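Local coordinates for protein type IV pilus biogenesis factor PilY1 (Pseudomonas aeruginosa, PDB 3HX6) that primes type IV pilus assembly, takes part in adhesion to host cells and supports twitching motility, apparently through calcium binding and release, at residues D266-A270 and D373-E379; F310-Y316 and A381-L387; G370-Q374 and T429-G433. The protein carries 3 engineered substitutions. All blocks are in the same frame, centred on the assembly; numbering follows the deposited sequence.

All three contacts lie in the C-terminal domain of PilY1, on the same side of its centre, and all three involve the end of strand 367-373 or the connection that follows it. Interactions 1 and 3 are buried and overlap at D373 and Q374; interaction 2 is only partly buried, with several exposed residues along 381-387. Interactions 1 and 2 fasten the loop following strand 367-373 to the neighbouring four-stranded blade, whereas interaction 3 joins that strand to the approach to strand 433-437. Chemistry follows place: tyrosine hydroxyls and a carboxylate beside the calcium loop in 1, waters and a CH-pi contact in 2, backbone pairing with a threonine-glutamine bond in 3.

Interaction 1: residues D266-A270 and D373-E379; sequences DYAYA and DQQTKGE. With CA (calcium ion), chain C.
The rings of Y267 and Y269, two apart on strand 267-272, both present an edge to the loop 373-379. Near the plane of the Y267 ring lie T376 O and G378 N, and R279 makes a cation-pi contact with the same ring; D373 OD2 sits in the plane of the Y269 ring, whose own plane is turned 76° from the carboxylate. Y269 OH donates to D373 OD2 across 2.6 Å, meeting the oxygen on its anti side and 32° out of the carboxylate plane. D373 reaches the tyrosine because its CG stands anti to the backbone N (chi1 -178°). Its other oxygen, OD1, accepts from Q375 N, an Asx turn that fixes the carboxylate's rotation, while R279 forms a salt bridge to OD2. T376 CG2 packs 3.6 Å from Y269 OH.

Y267 OH is used in both senses. It accepts from G378 N at 2.8 Å, a bent bond, and gives its own proton to a water 2.6 Å away. That water donates to Q375 O and to E379 O, each 2.8 Å off, so the hydroxyl and its water hold three points of the loop backbone. D266, just before Y267, forms a classic beta bulge with it opposite A257 and chelates calcium through OD1 (2.7 Å) and OD2 (2.5 Å); D258, N260, D262, V264 O and water complete an EF-hand-like site. The tyrosines thus tie the strand leaving the calcium loop to the connection after the next blade's strand 367-373. With a tyrosine hydroxyl, an arginine and a backbone N-H all directed at it, the buried D373 carboxylate is probably stabilised as the anion.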
ATOM      1  N   ASP A 266     -16.368  21.006  -8.818  1.00 12.38           N
ATOM      2  CA  ASP A 266     -16.695  22.426  -8.898  1.00 12.72           C
ATOM      3  C   ASP A 266     -16.342  23.057 -10.237  1.00 13.48           C
ATOM      4  O   ASP A 266     -17.068  23.926 -10.721  1.00 14.68           O
ATOM      5  CB  ASP A 266     -15.992  23.173  -7.774  1.00 11.58           C
ATOM      6  CG  ASP A 266     -16.297  22.579  -6.418  1.00 13.07           C
ATOM      7  OD1 ASP A 266     -17.495  22.482  -6.073  1.00 12.04           O
ATOM      8  OD2 ASP A 266     -15.344  22.212  -5.704  1.00 12.04           O
ATOM      9  N   TYR A 267     -15.229  22.621 -10.823  1.00 13.13           N
ATOM     10  CA  TYR A 267     -14.773  23.120 -12.119  1.00 14.31           C
ATOM     11  C   TYR A 267     -14.296  21.945 -12.956  1.00 13.11           C
ATOM     12  O   TYR A 267     -14.041  20.861 -12.439  1.00 13.28           O
ATOM     13  CB  TYR A 267     -13.568  24.055 -11.973  1.00 15.30           C
ATOM     14  CG  TYR A 267     -13.766  25.291 -11.130  1.00 16.51           C
ATOM     15  CD1 TYR A 267     -14.517  26.369 -11.597  1.00 15.12           C
ATOM     16  CD2 TYR A 267     -13.153  25.402  -9.882  1.00 15.71           C
ATOM     17  CE1 TYR A 267     -14.648  27.530 -10.843  1.00 16.71           C
ATOM     18  CE2 TYR A 267     -13.276  26.554  -9.122  1.00 16.42           C
ATOM     19  CZ  TYR A 267     -14.022  27.612  -9.606  1.00 15.62           C
ATOM     20  OH  TYR A 267     -14.134  28.746  -8.849  1.00 18.59           O
ATOM     21  N   ALA A 268     -14.148  22.187 -14.250  1.00 13.15           N
ATOM     22  CA  ALA A 268     -13.640  21.180 -15.163  1.00 13.39           C
ATOM     23  C   ALA A 268     -12.661  21.930 -16.049  1.00 14.64           C
ATOM     24  O   ALA A 268     -12.909  23.079 -16.419  1.00 13.83           O
ATOM     25  CB  ALA A 268     -14.775  20.581 -16.007  1.00 12.95           C
ATOM     26  N   TYR A 269     -11.537  21.295 -16.352  1.00 13.67           N
ATOM     27  CA  TYR A 269     -10.526  21.886 -17.216  1.00 13.13           C
ATOM     28  C   TYR A 269     -10.298  20.904 -18.356  1.00 13.52           C
ATOM     29  O   TYR A 269     -10.201  19.699 -18.133  1.00 12.17           O
ATOM     30  CB  TYR A 269      -9.204  22.088 -16.472  1.00 11.90           C
ATOM     31  CG  TYR A 269      -9.239  23.125 -15.373  1.00 11.19           C
ATOM     32  CD1 TYR A 269      -9.725  22.814 -14.103  1.00 11.22           C
ATOM     33  CD2 TYR A 269      -8.726  24.402 -15.588  1.00 10.90           C
ATOM     34  CE1 TYR A 269      -9.681  23.753 -13.061  1.00 11.80           C
ATOM     35  CE2 TYR A 269      -8.682  25.346 -14.562  1.00 10.22           C
ATOM     36  CZ  TYR A 269      -9.156  25.013 -13.300  1.00 13.86           C
ATOM     37  OH  TYR A 269      -9.070  25.930 -12.272  1.00 11.58           O
ATOM     38  N   ALA A 270     -10.210  21.414 -19.577  1.00 12.07           N
ATOM     39  CA  ALA A 270     -10.003  20.547 -20.723  1.00 11.50           C
ATOM     40  C   ALA A 270      -9.396  21.300 -21.898  1.00 11.41           C
ATOM     41  O   ALA A 270      -9.773  22.436 -22.181  1.00 11.39           O
ATOM     42  CB  ALA A 270     -11.346  19.914 -21.142  1.00 10.73           C
ATOM     43  N   ASP A 373      -4.032  29.630 -12.536  1.00 10.91           N
ATOM     44  CA  ASP A 373      -5.438  30.026 -12.555  1.00 12.50           C
ATOM     45  C   ASP A 373      -5.596  30.635 -11.160  1.00 11.50           C
ATOM     46  O   ASP A 373      -5.603  29.911 -10.173  1.00 10.91           O
ATOM     47  CB  ASP A 373      -6.361  28.812 -12.688  1.00 12.25           C
ATOM     48  CG  ASP A 373      -7.827  29.204 -12.751  1.00 15.14           C
ATOM     49  OD1 ASP A 373      -8.136  30.390 -12.488  1.00 15.51           O
ATOM     50  OD2 ASP A 373      -8.671  28.332 -13.055  1.00 12.99           O
ATOM     51  N   GLN A 374      -5.706  31.959 -11.078  1.00 13.92           N
ATOM     52  CA  GLN A 374      -5.817  32.625  -9.781  1.00 16.81           C
ATOM     53  C   GLN A 374      -7.239  32.826  -9.278  1.00 17.61           C
ATOM     54  O   GLN A 374      -7.444  33.383  -8.198  1.00 17.75           O
ATOM     55  CB  GLN A 374      -5.141  33.993  -9.839  1.00 17.38           C
ATOM     56  CG  GLN A 374      -3.791  34.001 -10.513  1.00 17.53           C
ATOM     57  CD  GLN A 374      -3.096  35.335 -10.346  1.00 20.11           C
ATOM     58  OE1 GLN A 374      -2.311  35.749 -11.191  1.00 23.67           O
ATOM     59  NE2 GLN A 374      -3.379  36.010  -9.243  1.00 20.32           N
ATOM     60  N   GLN A 375      -8.217  32.369 -10.048  1.00 16.14           N
ATOM     61  CA  GLN A 375      -9.621  32.551  -9.680  1.00 18.46           C
ATOM     62  C   GLN A 375     -10.309  31.212  -9.470  1.00 18.61           C
ATOM     63  O   GLN A 375     -11.239  30.871 -10.190  1.00 18.21           O
ATOM     64  CB  GLN A 375     -10.331  33.322 -10.791  1.00 15.83           C
ATOM     65  CG  GLN A 375      -9.644  34.627 -11.154  1.00 16.97           C
ATOM     66  CD  GLN A 375     -10.308  35.319 -12.328  1.00 18.59           C
ATOM     67  OE1 GLN A 375     -10.130  34.926 -13.484  1.00 21.25           O
ATOM     68  NE2 GLN A 375     -11.093  36.342 -12.036  1.00 18.00           N
ATOM     69  N   THR A 376      -9.858  30.467  -8.466  1.00 19.65           N
ATOM     70  CA  THR A 376     -10.396  29.139  -8.192  1.00 18.88           C
ATOM     71  C   THR A 376     -11.155  29.037  -6.872  1.00 18.26           C
ATOM     72  O   THR A 376     -11.328  27.947  -6.336  1.00 18.91           O
ATOM     73  CB  THR A 376      -9.256  28.107  -8.169  1.00 17.35           C
ATOM     74  OG1 THR A 376      -8.340  28.444  -7.120  1.00 17.46           O
ATOM     75  CG2 THR A 376      -8.505  28.105  -9.504  1.00 12.98           C
ATOM     76  N   LYS A 377     -11.614  30.168  -6.355  1.00 19.69           N
ATOM     77  CA  LYS A 377     -12.345  30.167  -5.096  1.00 22.12           C
ATOM     78  C   LYS A 377     -13.805  30.547  -5.306  1.00 22.33           C
ATOM     79  O   LYS A 377     -14.445  31.129  -4.427  1.00 22.09           O
ATOM     80  CB  LYS A 377     -11.682  31.128  -4.108  1.00 26.51           C
ATOM     81  CG  LYS A 377     -11.600  30.590  -2.687  1.00 32.28           C
ATOM     82  CD  LYS A 377     -10.411  31.189  -1.946  1.00 37.21           C
ATOM     83  CE  LYS A 377     -10.546  32.694  -1.767  1.00 40.40           C
ATOM     84  NZ  LYS A 377     -11.597  33.042  -0.769  1.00 45.99           N
ATOM     85  N   GLY A 378     -14.329  30.212  -6.478  1.00 20.90           N
ATOM     86  CA  GLY A 378     -15.720  30.502  -6.770  1.00 20.01           C
ATOM     87  C   GLY A 378     -16.029  31.928  -7.191  1.00 21.03           C
ATOM     88  O   GLY A 378     -17.197  32.299  -7.274  1.00 20.67           O
ATOM     89  N   GLU A 379     -15.002  32.734  -7.448  1.00 21.38           N
ATOM     90  CA  GLU A 379     -15.231  34.106  -7.891  1.00 22.93           C
ATOM     91  C   GLU A 379     -15.967  34.061  -9.229  1.00 22.79           C
ATOM     92  O   GLU A 379     -15.899  33.060  -9.944  1.00 22.84           O
ATOM     93  CB  GLU A 379     -13.901  34.851  -8.074  1.00 23.55           C
ATOM     94  CG  GLU A 379     -12.985  34.806  -6.860  1.00 25.66           C
ATOM     95  CD  GLU A 379     -11.985  33.666  -6.915  1.00 25.82           C
ATOM     96  OE1 GLU A 379     -12.293  32.621  -7.524  1.00 23.87           O
ATOM     97  OE2 GLU A 379     -10.891  33.813  -6.331  1.00 29.08           O
TER
HETATM   98 CA    CA C   1     -16.675  20.705  -4.272  1.00 20.24          CA
HETATM   99  O   HOH W   1     -13.991  30.973 -10.104  1.00 16.82           O
HETATM  100  O   HOH W   2     -18.896  21.306  -3.579  1.00 22.38           O

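Interaction 2: residues F310-Y316 and A381-L387; sequences FGGQPLY and AGSTPRL
L315 O is gripped by two waters, at 2.9 and 2.8 Å, and both also donate to P385 O, so a pair of bridges spans the two segments. The first water also accepts from T384 OG1 (2.7 Å), the second from L387 N (2.7 Å). The site lies at the rim of a beta-propeller blade: 310-316 is an irregular stretch of strand 307-317, the outermost of a four-stranded antiparallel sheet, with a classic bulge where L315 and Y316 face L277. Residues 381-387 run along it as part of the long connection after strand 367-373 of the next sheet.

T384 sits at the middle of the contact. Its CB lies over one face of the F310 ring, 3.7 Å from the centroid and 16° off the normal, a CH-pi contact displaced toward the ring's rim; CG2 also touches F310 CG and CD1. The methyl reaches the ring because OG1, not CG2, is anti to the backbone N (chi1 -172°), which sends the hydroxyl to its water alongside L315 CD1. A381 CB packs beside CD2 of the same ring, and Q313 O lies in the ring plane, at its edge.

Q313 crosses T384 obliquely, its chain extended from a CG anti to the backbone N (chi1 -176°). Its amide brackets the T384 backbone with two weak hydrogen bonds: NE2 to T384 O at 2.9 Å and T384 N to Q313 OE1 at 3.4 Å. Beyond the bridging waters, L387 crosses Y316 at about a right angle, its CB in the plane of the tyrosine ring and 3.9 Å from Y316 CE2.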
ATOM      1  N   PHE A 310     -14.577  32.234 -17.356  1.00 15.71           N
ATOM      2  CA  PHE A 310     -13.947  33.417 -17.918  1.00 16.29           C
ATOM      3  C   PHE A 310     -14.726  34.054 -19.064  1.00 16.89           C
ATOM      4  O   PHE A 310     -14.130  34.604 -19.991  1.00 17.89           O
ATOM      5  CB  PHE A 310     -12.549  33.028 -18.400  1.00 15.33           C
ATOM      6  CG  PHE A 310     -11.786  32.176 -17.412  1.00 15.46           C
ATOM      7  CD1 PHE A 310     -11.022  31.099 -17.845  1.00 12.75           C
ATOM      8  CD2 PHE A 310     -11.832  32.455 -16.050  1.00 11.98           C
ATOM      9  CE1 PHE A 310     -10.319  30.316 -16.931  1.00 15.44           C
ATOM     10  CE2 PHE A 310     -11.130  31.676 -15.129  1.00 13.67           C
ATOM     11  CZ  PHE A 310     -10.376  30.608 -15.568  1.00 11.89           C
ATOM     12  N   GLY A 311     -16.050  33.967 -19.005  1.00 17.44           N
ATOM     13  CA  GLY A 311     -16.878  34.555 -20.043  1.00 16.41           C
ATOM     14  C   GLY A 311     -16.735  33.924 -21.412  1.00 16.82           C
ATOM     15  O   GLY A 311     -17.170  34.498 -22.411  1.00 16.97           O
ATOM     16  N   GLY A 312     -16.136  32.740 -21.479  1.00 16.80           N
ATOM     17  CA  GLY A 312     -15.969  32.100 -22.773  1.00 15.72           C
ATOM     18  C   GLY A 312     -14.541  32.190 -23.278  1.00 15.82           C
ATOM     19  O   GLY A 312     -14.222  31.701 -24.358  1.00 16.16           O
ATOM     20  N   GLN A 313     -13.681  32.836 -22.498  1.00 15.22           N
ATOM     21  CA  GLN A 313     -12.276  32.967 -22.854  1.00 15.78           C
ATOM     22  C   GLN A 313     -11.540  31.759 -22.284  1.00 16.39           C
ATOM     23  O   GLN A 313     -11.815  31.333 -21.163  1.00 16.30           O
ATOM     24  CB  GLN A 313     -11.679  34.232 -22.235  1.00 17.05           C
ATOM     25  CG  GLN A 313     -10.229  34.501 -22.642  1.00 19.00           C
ATOM     26  CD  GLN A 313      -9.571  35.562 -21.773  1.00 22.21           C
ATOM     27  OE1 GLN A 313     -10.252  36.316 -21.066  1.00 21.25           O
ATOM     28  NE2 GLN A 313      -8.243  35.631 -21.826  1.00 19.46           N
ATOM     29  N   PRO A 314     -10.599  31.188 -23.048  1.00 16.94           N
ATOM     30  CA  PRO A 314      -9.866  30.029 -22.530  1.00 15.94           C
ATOM     31  C   PRO A 314      -8.812  30.499 -21.533  1.00 16.68           C
ATOM     32  O   PRO A 314      -8.345  31.640 -21.600  1.00 16.04           O
ATOM     33  CB  PRO A 314      -9.250  29.422 -23.789  1.00 17.98           C
ATOM     34  CG  PRO A 314      -8.975  30.654 -24.637  1.00 18.36           C
ATOM     35  CD  PRO A 314     -10.247  31.459 -24.455  1.00 16.00           C
ATOM     36  N   LEU A 315      -8.450  29.633 -20.594  1.00 15.67           N
ATOM     37  CA  LEU A 315      -7.435  29.988 -19.610  1.00 14.35           C
ATOM     38  C   LEU A 315      -6.134  30.287 -20.343  1.00 13.29           C
ATOM     39  O   LEU A 315      -5.352  31.147 -19.931  1.00 12.78           O
ATOM     40  CB  LEU A 315      -7.192  28.821 -18.648  1.00 13.17           C
ATOM     41  CG  LEU A 315      -6.128  29.031 -17.568  1.00 11.52           C
ATOM     42  CD1 LEU A 315      -6.689  29.939 -16.460  1.00 11.75           C
ATOM     43  CD2 LEU A 315      -5.731  27.688 -16.981  1.00 11.31           C
ATOM     44  N   TYR A 316      -5.921  29.569 -21.440  1.00 13.97           N
ATOM     45  CA  TYR A 316      -4.696  29.692 -22.217  1.00 13.79           C
ATOM     46  C   TYR A 316      -4.884  29.088 -23.615  1.00 14.38           C
ATOM     47  O   TYR A 316      -5.770  28.258 -23.830  1.00 12.84           O
ATOM     48  CB  TYR A 316      -3.584  28.944 -21.466  1.00 14.08           C
ATOM     49  CG  TYR A 316      -2.184  29.167 -21.980  1.00 15.23           C
ATOM     50  CD1 TYR A 316      -1.583  28.267 -22.864  1.00 14.87           C
ATOM     51  CD2 TYR A 316      -1.461  30.299 -21.597  1.00 15.11           C
ATOM     52  CE1 TYR A 316      -0.288  28.494 -23.357  1.00 15.43           C
ATOM     53  CE2 TYR A 316      -0.174  30.533 -22.081  1.00 15.31           C
ATOM     54  CZ  TYR A 316       0.406  29.634 -22.956  1.00 15.91           C
ATOM     55  OH  TYR A 316       1.678  29.886 -23.422  1.00 17.64           O
ATOM     56  N   ALA A 381     -15.212  35.406 -11.893  1.00 19.89           N
ATOM     57  CA  ALA A 381     -14.208  35.185 -12.929  1.00 19.07           C
ATOM     58  C   ALA A 381     -14.788  35.433 -14.317  1.00 19.69           C
ATOM     59  O   ALA A 381     -14.811  34.530 -15.156  1.00 19.48           O
ATOM     60  CB  ALA A 381     -13.670  33.756 -12.840  1.00 16.93           C
ATOM     61  N   GLY A 382     -15.246  36.658 -14.553  1.00 19.92           N
ATOM     62  CA  GLY A 382     -15.829  37.003 -15.837  1.00 19.17           C
ATOM     63  C   GLY A 382     -14.814  36.972 -16.960  1.00 20.83           C
ATOM     64  O   GLY A 382     -15.171  36.956 -18.140  1.00 20.71           O
ATOM     65  N   SER A 383     -13.540  36.964 -16.590  1.00 20.74           N
ATOM     66  CA  SER A 383     -12.466  36.921 -17.569  1.00 20.48           C
ATOM     67  C   SER A 383     -11.224  36.352 -16.910  1.00 19.25           C
ATOM     68  O   SER A 383     -11.238  35.981 -15.734  1.00 17.16           O
ATOM     69  CB  SER A 383     -12.169  38.327 -18.099  1.00 23.00           C
ATOM     70  OG  SER A 383     -11.835  39.199 -17.034  1.00 24.03           O
ATOM     71  N   THR A 384     -10.147  36.285 -17.677  1.00 17.63           N
ATOM     72  CA  THR A 384      -8.894  35.765 -17.158  1.00 16.78           C
ATOM     73  C   THR A 384      -7.758  36.376 -17.971  1.00 18.08           C
ATOM     74  O   THR A 384      -7.926  36.705 -19.151  1.00 19.23           O
ATOM     75  CB  THR A 384      -8.861  34.218 -17.259  1.00 14.99           C
ATOM     76  OG1 THR A 384      -7.714  33.712 -16.571  1.00 14.04           O
ATOM     77  CG2 THR A 384      -8.812  33.779 -18.714  1.00 12.06           C
ATOM     78  N   PRO A 385      -6.586  36.547 -17.349  1.00 17.54           N
ATOM     79  CA  PRO A 385      -5.445  37.129 -18.058  1.00 19.88           C
ATOM     80  C   PRO A 385      -5.127  36.379 -19.348  1.00 23.34           C
ATOM     81  O   PRO A 385      -5.207  35.148 -19.401  1.00 23.23           O
ATOM     82  CB  PRO A 385      -4.317  37.022 -17.036  1.00 20.37           C
ATOM     83  CG  PRO A 385      -5.047  37.173 -15.718  1.00 20.90           C
ATOM     84  CD  PRO A 385      -6.254  36.283 -15.938  1.00 18.03           C
ATOM     85  N   ARG A 386      -4.782  37.121 -20.395  1.00 23.72           N
ATOM     86  CA  ARG A 386      -4.428  36.493 -21.659  1.00 25.92           C
ATOM     87  C   ARG A 386      -2.913  36.355 -21.606  1.00 26.60           C
ATOM     88  O   ARG A 386      -2.198  37.354 -21.559  1.00 26.54           O
ATOM     89  CB  ARG A 386      -4.838  37.370 -22.838  1.00 30.04           C
ATOM     90  CG  ARG A 386      -4.708  36.663 -24.174  1.00 32.33           C
ATOM     91  CD  ARG A 386      -4.844  37.626 -25.319  1.00 39.79           C
ATOM     92  NE  ARG A 386      -4.656  36.947 -26.595  1.00 46.55           N
ATOM     93  CZ  ARG A 386      -4.631  37.563 -27.770  1.00 48.09           C
ATOM     94  NH1 ARG A 386      -4.784  38.881 -27.834  1.00 50.52           N
ATOM     95  NH2 ARG A 386      -4.452  36.860 -28.880  1.00 49.17           N
ATOM     96  N   LEU A 387      -2.432  35.116 -21.598  1.00 25.58           N
ATOM     97  CA  LEU A 387      -1.006  34.861 -21.499  1.00 23.89           C
ATOM     98  C   LEU A 387      -0.377  34.256 -22.737  1.00 22.20           C
ATOM     99  O   LEU A 387      -1.046  33.661 -23.584  1.00 20.37           O
ATOM    100  CB  LEU A 387      -0.708  33.941 -20.310  1.00 25.83           C
ATOM    101  CG  LEU A 387      -1.135  34.355 -18.901  1.00 25.91           C
ATOM    102  CD1 LEU A 387      -0.504  35.686 -18.544  1.00 23.20           C
ATOM    103  CD2 LEU A 387      -2.635  34.448 -18.824  1.00 29.53           C
TER
HETATM  104  O   HOH W   3     -16.295  32.066 -14.912  1.00 21.34           O
HETATM  105  O   HOH W   4      -5.431  33.091 -17.765  1.00 16.29           O
HETATM  106  O   HOH W   5      -4.322  33.144 -21.558  1.00 18.80           O

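Interaction 3: residues G370-Q374 and T429-G433; sequences GIWDQ and TKQSG
S432 and W372 bury more of their surface here than the other residues, with T429 next. They lie where strand 367-373 meets the start of strand 433-437, an antiparallel pairing within a mixed sheet. W372 N donates to S432 O at 2.8 Å (150° at the hydrogen). The same oxygen lies 3.1 Å from W372 CB. One step along, I371 and G433 form a non-hydrogen-bonded pair, and G433 CA makes a CA-H...O contact of 3.0 Å with G370 O; the approach is possible because G433 has no CB to run into that oxygen, and its backbone angles also call for glycine.

The W372 side chain points toward 429-433, its CG anti to the backbone N (chi1 -170°). Q374 CG lies 3.4 Å above the indole plane, over the centre, while Q431 O stands at its edge. Outside the two segments NE1 bonds to K341 O, H337 stacks on the ring system and W422 meets it edge-to-face, so the indole is held both by bonding and by aromatic neighbours.

T429 and Q374 approach from opposite directions. Extended beyond CG, Q374 offers its amide oxygen to two donors: a water 3.1 Å from OE1, which also lies 2.7 Å from S432 OG, and T429 OG1, which donates to Q374 OE1 at 2.8 Å, in the carbonyl plane on a lone pair (123°).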
ATOM      1  N   GLY A 370       2.438  25.036 -17.489  1.00 11.99           N
ATOM      2  CA  GLY A 370       1.983  25.169 -16.121  1.00 10.94           C
ATOM      3  C   GLY A 370       1.419  26.581 -16.060  1.00 13.62           C
ATOM      4  O   GLY A 370       2.177  27.545 -16.002  1.00 11.64           O
ATOM      5  N   ILE A 371       0.093  26.709 -16.083  1.00 13.79           N
ATOM      6  CA  ILE A 371      -0.553  28.020 -16.061  1.00 13.15           C
ATOM      7  C   ILE A 371      -1.271  28.329 -14.748  1.00 12.88           C
ATOM      8  O   ILE A 371      -2.046  27.527 -14.240  1.00 10.23           O
ATOM      9  CB  ILE A 371      -1.584  28.147 -17.203  1.00 12.19           C
ATOM     10  CG1 ILE A 371      -0.908  27.899 -18.551  1.00 13.24           C
ATOM     11  CG2 ILE A 371      -2.228  29.536 -17.169  1.00 14.49           C
ATOM     12  CD1 ILE A 371       0.205  28.872 -18.881  1.00  7.29           C
ATOM     13  N   TRP A 372      -1.032  29.517 -14.214  1.00 12.40           N
ATOM     14  CA  TRP A 372      -1.656  29.905 -12.959  1.00 13.48           C
ATOM     15  C   TRP A 372      -3.098  30.370 -13.123  1.00 12.54           C
ATOM     16  O   TRP A 372      -3.360  31.364 -13.789  1.00 14.61           O
ATOM     17  CB  TRP A 372      -0.843  31.020 -12.305  1.00 14.17           C
ATOM     18  CG  TRP A 372      -1.239  31.346 -10.896  1.00 17.16           C
ATOM     19  CD1 TRP A 372      -2.145  30.683 -10.116  1.00 16.73           C
ATOM     20  CD2 TRP A 372      -0.682  32.379 -10.074  1.00 15.70           C
ATOM     21  NE1 TRP A 372      -2.182  31.236  -8.862  1.00 15.84           N
ATOM     22  CE2 TRP A 372      -1.293  32.277  -8.806  1.00 16.89           C
ATOM     23  CE3 TRP A 372       0.279  33.377 -10.286  1.00 17.63           C
ATOM     24  CZ2 TRP A 372      -0.974  33.140  -7.747  1.00 17.79           C
ATOM     25  CZ3 TRP A 372       0.597  34.240  -9.232  1.00 17.50           C
ATOM     26  CH2 TRP A 372      -0.030  34.112  -7.979  1.00 17.38           C
ATOM     27  N   ASP A 373      -4.032  29.630 -12.536  1.00 10.91           N
ATOM     28  CA  ASP A 373      -5.438  30.026 -12.555  1.00 12.50           C
ATOM     29  C   ASP A 373      -5.596  30.635 -11.160  1.00 11.50           C
ATOM     30  O   ASP A 373      -5.603  29.911 -10.173  1.00 10.91           O
ATOM     31  CB  ASP A 373      -6.361  28.812 -12.688  1.00 12.25           C
ATOM     32  CG  ASP A 373      -7.827  29.204 -12.751  1.00 15.14           C
ATOM     33  OD1 ASP A 373      -8.136  30.390 -12.488  1.00 15.51           O
ATOM     34  OD2 ASP A 373      -8.671  28.332 -13.055  1.00 12.99           O
ATOM     35  N   GLN A 374      -5.706  31.959 -11.078  1.00 13.92           N
ATOM     36  CA  GLN A 374      -5.817  32.625  -9.781  1.00 16.81           C
ATOM     37  C   GLN A 374      -7.239  32.826  -9.278  1.00 17.61           C
ATOM     38  O   GLN A 374      -7.444  33.383  -8.198  1.00 17.75           O
ATOM     39  CB  GLN A 374      -5.141  33.993  -9.839  1.00 17.38           C
ATOM     40  CG  GLN A 374      -3.791  34.001 -10.513  1.00 17.53           C
ATOM     41  CD  GLN A 374      -3.096  35.335 -10.346  1.00 20.11           C
ATOM     42  OE1 GLN A 374      -2.311  35.749 -11.191  1.00 23.67           O
ATOM     43  NE2 GLN A 374      -3.379  36.010  -9.243  1.00 20.32           N
ATOM     44  N   THR A 429       0.948  40.286 -10.278  1.00 29.97           N
ATOM     45  CA  THR A 429       1.464  39.098 -10.950  1.00 28.13           C
ATOM     46  C   THR A 429       2.590  39.378 -11.938  1.00 26.98           C
ATOM     47  O   THR A 429       2.465  40.239 -12.806  1.00 25.22           O
ATOM     48  CB  THR A 429       0.341  38.369 -11.719  1.00 28.44           C
ATOM     49  OG1 THR A 429      -0.706  38.015 -10.809  1.00 29.40           O
ATOM     50  CG2 THR A 429       0.879  37.106 -12.391  1.00 26.64           C
ATOM     51  N   LYS A 430       3.687  38.641 -11.806  1.00 25.64           N
ATOM     52  CA  LYS A 430       4.804  38.797 -12.726  1.00 25.88           C
ATOM     53  C   LYS A 430       4.718  37.646 -13.730  1.00 24.05           C
ATOM     54  O   LYS A 430       4.110  37.791 -14.786  1.00 24.42           O
ATOM     55  CB  LYS A 430       6.139  38.765 -11.979  1.00 28.83           C
ATOM     56  CG  LYS A 430       7.322  39.086 -12.880  1.00 33.20           C
ATOM     57  CD  LYS A 430       8.612  39.235 -12.097  1.00 37.23           C
ATOM     58  CE  LYS A 430       9.789  39.469 -13.037  1.00 41.28           C
ATOM     59  NZ  LYS A 430       9.958  38.343 -14.008  1.00 42.28           N
ATOM     60  N   GLN A 431       5.317  36.502 -13.415  1.00 20.45           N
ATOM     61  CA  GLN A 431       5.221  35.360 -14.319  1.00 18.32           C
ATOM     62  C   GLN A 431       3.968  34.587 -13.926  1.00 17.71           C
ATOM     63  O   GLN A 431       3.670  34.439 -12.744  1.00 17.18           O
ATOM     64  CB  GLN A 431       6.468  34.471 -14.219  1.00 18.10           C
ATOM     65  CG  GLN A 431       7.705  35.090 -14.875  1.00 16.91           C
ATOM     66  CD  GLN A 431       8.949  34.238 -14.729  1.00 18.84           C
ATOM     67  OE1 GLN A 431       9.331  33.868 -13.621  1.00 21.56           O
ATOM     68  NE2 GLN A 431       9.595  33.930 -15.848  1.00 17.70           N
ATOM     69  N   SER A 432       3.210  34.115 -14.908  1.00 18.02           N
ATOM     70  CA  SER A 432       1.990  33.388 -14.592  1.00 17.83           C
ATOM     71  C   SER A 432       2.134  31.892 -14.757  1.00 17.39           C
ATOM     72  O   SER A 432       1.148  31.154 -14.711  1.00 16.36           O
ATOM     73  CB  SER A 432       0.836  33.892 -15.450  1.00 17.45           C
ATOM     74  OG  SER A 432       0.484  35.207 -15.059  1.00 22.24           O
ATOM     75  N   GLY A 433       3.365  31.436 -14.941  1.00 17.13           N
ATOM     76  CA  GLY A 433       3.568  30.012 -15.092  1.00 16.47           C
ATOM     77  C   GLY A 433       4.888  29.632 -15.719  1.00 15.48           C
ATOM     78  O   GLY A 433       5.891  30.347 -15.606  1.00 14.74           O
TER
HETATM   79  O   HOH W   6      -2.066  35.101 -14.222  1.00 20.29           O